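Local coordinates for protein lipase (Rhizopus chinensis, PDB 6A0W) that probably hydrolyses the ester bonds of triacylglycerols, as a fungal class 3 lipase of the alpha/beta-hydrolase fold, at residues T53-W65 against L79-F93. Numbering follows the deposited sequence.
Sequences TAYCRSVVPGTKW and LIKTFTSLLTDTNGF
Leu79 reaches the loop at Thr63-Trp65 with one methyl: its CD1 rests 3.4 Å from Lys64 O, while its CG lies obliquely beside the Trp65 ring, near CE3. Thr82 comes next on the same side of the strand. Its methyl CG2 approaches Val59 O at 3.5 Å, and its CB meets CG2 of Val60. Val60 lies over the two strands, its two methyls dividing the work: CG1, anti to the backbone N (chi1 -169°), turns to Thr84 OG1. That hydroxyl donates to Asn91 OD1 (2.7 Å), tilted 31° from the carbonyl plane, tying neighbouring strands 78-85 and 90-97 through side chains. Asp89 OD1 accepts from Asn91 ND2 and lies in the amide plane of Asn91, so both ends of the amide are held. A water donates to Asp89 OD1 and Asn91 OD1 and accepts from Arg57 NH1, bridging the two segments. The other methyl of Val60, CG2, lies 3.7 Å from Gly92 O. Phe93 closes the row. Thr53 OG1, bonded to Val50 O, sits at the edge of the Phe93 ring, 3.2 Å from Phe93 CZ, and Val59 CG1 packs by Phe93 CD2. Trp65 turns its edge toward the Phe93 face, planes at 64°, and its NE1 reaches Val74 O. The disulfide-anchored loop of Cys56 thus covers the sheet's outer hairpin chiefly by apolar contact, with polar bridging through water at the Asn91 end.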
loop_
_atom_site.group_PDB
_atom_site.type_symbol
_atom_site.label_atom_id
_atom_site.label_comp_id
_atom_site.label_asym_id
_atom_site.label_seq_id
_atom_site.Cartn_x
_atom_site.Cartn_y
_atom_site.Cartn_z
ATOM N N THR A 53 10.046 -6.624 -0.732
ATOM C CA THR A 53 10.538 -7.872 -1.287
ATOM C C THR A 53 9.829 -8.217 -2.603
ATOM O O THR A 53 10.336 -9.004 -3.387
ATOM C CB THR A 53 10.339 -9.059 -0.333
ATOM O OG1 THR A 53 8.940 -9.261 -0.082
ATOM C CG2 THR A 53 11.088 -8.817 0.977
ATOM N N ALA A 54 8.695 -7.590 -2.880
ATOM C CA ALA A 54 7.953 -7.969 -4.060
ATOM C C ALA A 54 8.682 -7.557 -5.324
ATOM O O ALA A 54 8.357 -8.042 -6.417
ATOM C CB ALA A 54 6.579 -7.352 -4.036
ATOM N N TYR A 55 9.591 -6.587 -5.192
ATOM C CA TYR A 55 10.343 -6.108 -6.344
ATOM C C TYR A 55 11.573 -6.936 -6.591
ATOM O O TYR A 55 12.308 -6.654 -7.531
ATOM C CB TYR A 55 10.718 -4.649 -6.176
ATOM C CG TYR A 55 9.561 -3.711 -6.111
ATOM C CD1 TYR A 55 8.995 -3.195 -7.277
ATOM C CD2 TYR A 55 9.056 -3.271 -4.899
ATOM C CE1 TYR A 55 7.915 -2.332 -7.249
ATOM C CE2 TYR A 55 8.021 -2.324 -4.864
ATOM C CZ TYR A 55 7.447 -1.877 -6.030
ATOM O OH TYR A 55 6.369 -1.036 -5.990
ATOM N N CYS A 56 11.856 -7.897 -5.717
ATOM C CA CYS A 56 12.966 -8.798 -5.934
ATOM C C CYS A 56 12.597 -9.931 -6.928
ATOM O O CYS A 56 11.722 -10.750 -6.651
ATOM C CB CYS A 56 13.405 -9.398 -4.594
ATOM S SG CYS A 56 13.846 -8.209 -3.302
ATOM N N ARG A 57 13.370 -10.067 -8.004
ATOM C CA ARG A 57 13.104 -11.087 -9.006
ATOM C C ARG A 57 13.328 -12.473 -8.421
ATOM O O ARG A 57 12.739 -13.438 -8.894
ATOM C CB ARG A 57 13.984 -10.935 -10.249
ATOM C CG ARG A 57 14.053 -9.564 -10.910
ATOM C CD ARG A 57 12.808 -9.155 -11.668
ATOM N NE ARG A 57 12.349 -10.083 -12.701
ATOM C CZ ARG A 57 11.131 -10.019 -13.240
ATOM N NH1 ARG A 57 10.287 -9.047 -12.884
ATOM N NH2 ARG A 57 10.722 -10.943 -14.107
ATOM N N SER A 58 14.246 -12.595 -7.471
ATOM C CA SER A 58 14.418 -13.866 -6.768
ATOM C C SER A 58 13.132 -14.316 -6.061
ATOM O O SER A 58 12.945 -15.507 -5.843
ATOM C CB SER A 58 15.544 -13.790 -5.743
ATOM O OG SER A 58 15.300 -12.750 -4.802
ATOM N N VAL A 59 12.291 -13.369 -5.638
ATOM C CA VAL A 59 11.030 -13.712 -4.969
ATOM C C VAL A 59 9.951 -13.973 -6.009
ATOM O O VAL A 59 9.338 -15.038 -6.016
ATOM C CB VAL A 59 10.561 -12.590 -4.029
ATOM C CG1 VAL A 59 9.214 -12.949 -3.426
ATOM C CG2 VAL A 59 11.580 -12.375 -2.908
ATOM N N VAL A 60 9.724 -13.005 -6.895
ATOM C CA VAL A 60 8.825 -13.199 -8.004
ATOM C C VAL A 60 9.556 -12.753 -9.234
ATOM O O VAL A 60 9.902 -11.578 -9.310
ATOM C CB VAL A 60 7.538 -12.364 -7.897
ATOM C CG1 VAL A 60 6.526 -12.814 -8.939
ATOM C CG2 VAL A 60 6.931 -12.498 -6.529
ATOM N N PRO A 61 9.797 -13.664 -10.180
ATOM C CA PRO A 61 9.197 -15.021 -10.204
ATOM C C PRO A 61 10.134 -16.140 -9.709
ATOM O O PRO A 61 9.790 -17.310 -9.789
ATOM C CB PRO A 61 8.858 -15.223 -11.686
ATOM C CG PRO A 61 9.877 -14.405 -12.412
ATOM C CD PRO A 61 10.201 -13.218 -11.529
ATOM N N GLY A 62 11.253 -15.782 -9.089
ATOM C CA GLY A 62 12.223 -16.779 -8.652
ATOM C C GLY A 62 11.676 -17.775 -7.642
ATOM O O GLY A 62 12.221 -18.878 -7.469
ATOM N N THR A 63 10.685 -17.348 -6.871
ATOM C CA THR A 63 10.031 -18.222 -5.907
ATOM C C THR A 63 10.961 -18.719 -4.843
ATOM O O THR A 63 10.804 -19.832 -4.344
ATOM C CB THR A 63 9.397 -19.453 -6.584
ATOM O OG1 THR A 63 8.626 -19.012 -7.711
ATOM C CG2 THR A 63 8.451 -20.159 -5.621
ATOM N N LYS A 64 11.879 -17.860 -4.423
ATOM C CA LYS A 64 12.698 -18.144 -3.259
ATOM C C LYS A 64 12.521 -17.032 -2.230
ATOM O O LYS A 64 12.157 -15.906 -2.581
ATOM C CB LYS A 64 14.167 -18.258 -3.692
ATOM C CG LYS A 64 14.452 -19.360 -4.726
ATOM C CD LYS A 64 15.945 -19.650 -4.899
ATOM C CE LYS A 64 16.783 -18.413 -5.224
ATOM N NZ LYS A 64 16.383 -17.794 -6.520
ATOM N N TRP A 65 12.766 -17.351 -0.967
ATOM C CA TRP A 65 12.685 -16.358 0.092
ATOM C C TRP A 65 14.057 -16.226 0.759
ATOM O O TRP A 65 14.212 -16.603 1.903
ATOM C CB TRP A 65 11.603 -16.733 1.110
ATOM C CG TRP A 65 11.271 -15.631 2.095
ATOM C CD1 TRP A 65 11.548 -15.608 3.432
ATOM C CD2 TRP A 65 10.575 -14.413 1.813
ATOM N NE1 TRP A 65 11.057 -14.439 4.009
ATOM C CE2 TRP A 65 10.503 -13.676 3.013
ATOM C CE3 TRP A 65 9.957 -13.906 0.673
ATOM C CZ2 TRP A 65 9.857 -12.478 3.093
ATOM C CZ3 TRP A 65 9.312 -12.700 0.753
ATOM C CH2 TRP A 65 9.321 -11.966 1.934
ATOM N N LEU A 79 7.362 -19.220 1.244
ATOM C CA LEU A 79 6.575 -18.790 0.110
ATOM C C LEU A 79 5.570 -19.889 -0.197
ATOM O O LEU A 79 5.947 -21.020 -0.383
ATOM C CB LEU A 79 7.455 -18.595 -1.117
ATOM C CG LEU A 79 8.002 -17.182 -1.251
ATOM C CD1 LEU A 79 9.018 -17.209 -2.392
ATOM C CD2 LEU A 79 6.887 -16.153 -1.483
ATOM N N ILE A 80 4.305 -19.533 -0.307
ATOM C CA ILE A 80 3.268 -20.502 -0.628
ATOM C C ILE A 80 2.954 -20.419 -2.105
ATOM O O ILE A 80 2.832 -21.438 -2.749
ATOM C CB ILE A 80 1.989 -20.237 0.201
ATOM C CG1 ILE A 80 2.333 -20.141 1.689
ATOM C CG2 ILE A 80 0.945 -21.335 -0.019
ATOM C CD1 ILE A 80 3.102 -21.333 2.221
ATOM N N LYS A 81 3.006 -19.225 -2.687
ATOM C CA LYS A 81 2.611 -19.060 -4.068
ATOM C C LYS A 81 3.107 -17.718 -4.533
ATOM O O LYS A 81 3.009 -16.765 -3.785
ATOM C CB LYS A 81 1.082 -19.057 -4.141
ATOM C CG LYS A 81 0.492 -18.905 -5.545
ATOM C CD LYS A 81 0.238 -20.279 -6.132
ATOM C CE LYS A 81 -0.224 -20.245 -7.579
ATOM N NZ LYS A 81 -1.547 -19.595 -7.772
ATOM N N THR A 82 3.531 -17.621 -5.788
ATOM C CA THR A 82 3.776 -16.326 -6.442
ATOM C C THR A 82 2.943 -16.255 -7.701
ATOM O O THR A 82 2.445 -17.276 -8.128
ATOM C CB THR A 82 5.256 -16.131 -6.805
ATOM O OG1 THR A 82 5.615 -17.042 -7.829
ATOM C CG2 THR A 82 6.152 -16.413 -5.598
ATOM N N PHE A 83 2.667 -15.050 -8.179
ATOM C CA PHE A 83 1.816 -14.840 -9.354
ATOM C C PHE A 83 2.142 -13.517 -10.076
ATOM O O PHE A 83 2.667 -12.573 -9.489
ATOM C CB PHE A 83 0.335 -14.847 -8.973
ATOM C CG PHE A 83 -0.002 -13.952 -7.823
ATOM C CD1 PHE A 83 0.113 -14.408 -6.519
ATOM C CD2 PHE A 83 -0.405 -12.651 -8.042
ATOM C CE1 PHE A 83 -0.159 -13.568 -5.448
ATOM C CE2 PHE A 83 -0.699 -11.816 -6.977
ATOM C CZ PHE A 83 -0.578 -12.280 -5.686
ATOM N N THR A 84 1.793 -13.444 -11.348
ATOM C CA THR A 84 2.137 -12.324 -12.175
ATOM C C THR A 84 1.030 -12.171 -13.183
ATOM O O THR A 84 0.563 -13.161 -13.712
ATOM C CB THR A 84 3.448 -12.595 -12.935
ATOM O OG1 THR A 84 4.521 -12.726 -11.999
ATOM C CG2 THR A 84 3.787 -11.424 -13.881
ATOM N N SER A 85 0.535 -10.958 -13.375
ATOM C CA SER A 85 -0.299 -10.629 -14.512
ATOM C C SER A 85 0.475 -9.675 -15.433
ATOM O O SER A 85 0.801 -8.554 -15.055
ATOM C CB SER A 85 -1.623 -10.002 -14.057
ATOM O OG SER A 85 -2.306 -9.285 -15.107
ATOM N N LEU A 86 0.731 -10.112 -16.664
ATOM C CA LEU A 86 1.621 -9.406 -17.575
ATOM C C LEU A 86 1.084 -8.078 -17.974
ATOM O O LEU A 86 1.852 -7.134 -18.238
ATOM C CB LEU A 86 1.824 -10.199 -18.872
ATOM C CG LEU A 86 2.906 -11.267 -18.927
ATOM C CD1 LEU A 86 2.988 -11.758 -20.375
ATOM C CD2 LEU A 86 4.227 -10.677 -18.440
ATOM N N LEU A 87 -0.195 -8.056 -18.304
ATOM C CA LEU A 87 -0.790 -6.841 -18.897
ATOM C C LEU A 87 -0.440 -5.516 -18.203
ATOM O O LEU A 87 -0.447 -4.468 -18.858
ATOM C CB LEU A 87 -2.290 -6.974 -18.918
ATOM C CG LEU A 87 -2.995 -7.531 -20.129
ATOM C CD1 LEU A 87 -4.490 -7.488 -19.815
ATOM C CD2 LEU A 87 -2.653 -6.706 -21.363
ATOM N N THR A 88 -0.360 -5.529 -16.864
ATOM C CA THR A 88 0.008 -4.323 -16.073
ATOM C C THR A 88 1.242 -4.578 -15.213
ATOM O O THR A 88 1.613 -3.771 -14.339
ATOM C CB THR A 88 -1.145 -3.890 -15.118
ATOM O OG1 THR A 88 -1.536 -4.992 -14.287
ATOM C CG2 THR A 88 -2.345 -3.360 -15.903
ATOM N N ASP A 89 1.913 -5.697 -15.470
ATOM C CA ASP A 89 3.039 -6.116 -14.622
ATOM C C ASP A 89 2.689 -6.048 -13.126
ATOM O O ASP A 89 3.472 -5.557 -12.298
ATOM C CB ASP A 89 4.295 -5.296 -14.922
ATOM C CG ASP A 89 5.588 -5.994 -14.462
ATOM O OD1 ASP A 89 5.597 -7.239 -14.284
ATOM O OD2 ASP A 89 6.581 -5.270 -14.186
ATOM N N THR A 90 1.566 -6.683 -12.786
ATOM C CA THR A 90 1.144 -6.836 -11.407
ATOM C C THR A 90 1.617 -8.186 -10.921
ATOM O O THR A 90 1.404 -9.197 -11.564
ATOM C CB THR A 90 -0.382 -6.684 -11.281
ATOM O OG1 THR A 90 -0.779 -5.390 -11.762
ATOM C CG2 THR A 90 -0.830 -6.867 -9.844
ATOM N N ASN A 91 2.320 -8.182 -9.803
ATOM C CA ASN A 91 2.975 -9.359 -9.286
ATOM C C ASN A 91 2.653 -9.449 -7.798
ATOM O O ASN A 91 2.354 -8.452 -7.165
ATOM C CB ASN A 91 4.492 -9.245 -9.467
ATOM C CG ASN A 91 4.923 -9.149 -10.934
ATOM O OD1 ASN A 91 5.308 -10.162 -11.492
ATOM N ND2 ASN A 91 4.932 -7.940 -11.527
ATOM N N GLY A 92 2.773 -10.637 -7.222
ATOM C CA GLY A 92 2.557 -10.797 -5.809
ATOM C C GLY A 92 2.857 -12.189 -5.340
ATOM O O GLY A 92 3.269 -13.071 -6.111
ATOM N N PHE A 93 2.680 -12.358 -4.048
ATOM C CA PHE A 93 2.956 -13.603 -3.404
ATOM C C PHE A 93 2.140 -13.773 -2.137
ATOM O O PHE A 93 1.642 -12.805 -1.576
ATOM C CB PHE A 93 4.453 -13.749 -3.110
ATOM C CG PHE A 93 5.011 -12.754 -2.125
ATOM C CD1 PHE A 93 4.973 -13.018 -0.762
ATOM C CD2 PHE A 93 5.814 -11.714 -2.561
ATOM C CE1 PHE A 93 5.539 -12.130 0.141
ATOM C CE2 PHE A 93 6.417 -10.836 -1.665
ATOM C CZ PHE A 93 6.299 -11.062 -0.306
HETATM O O HOH W 1 7.169 -9.412 -13.599
#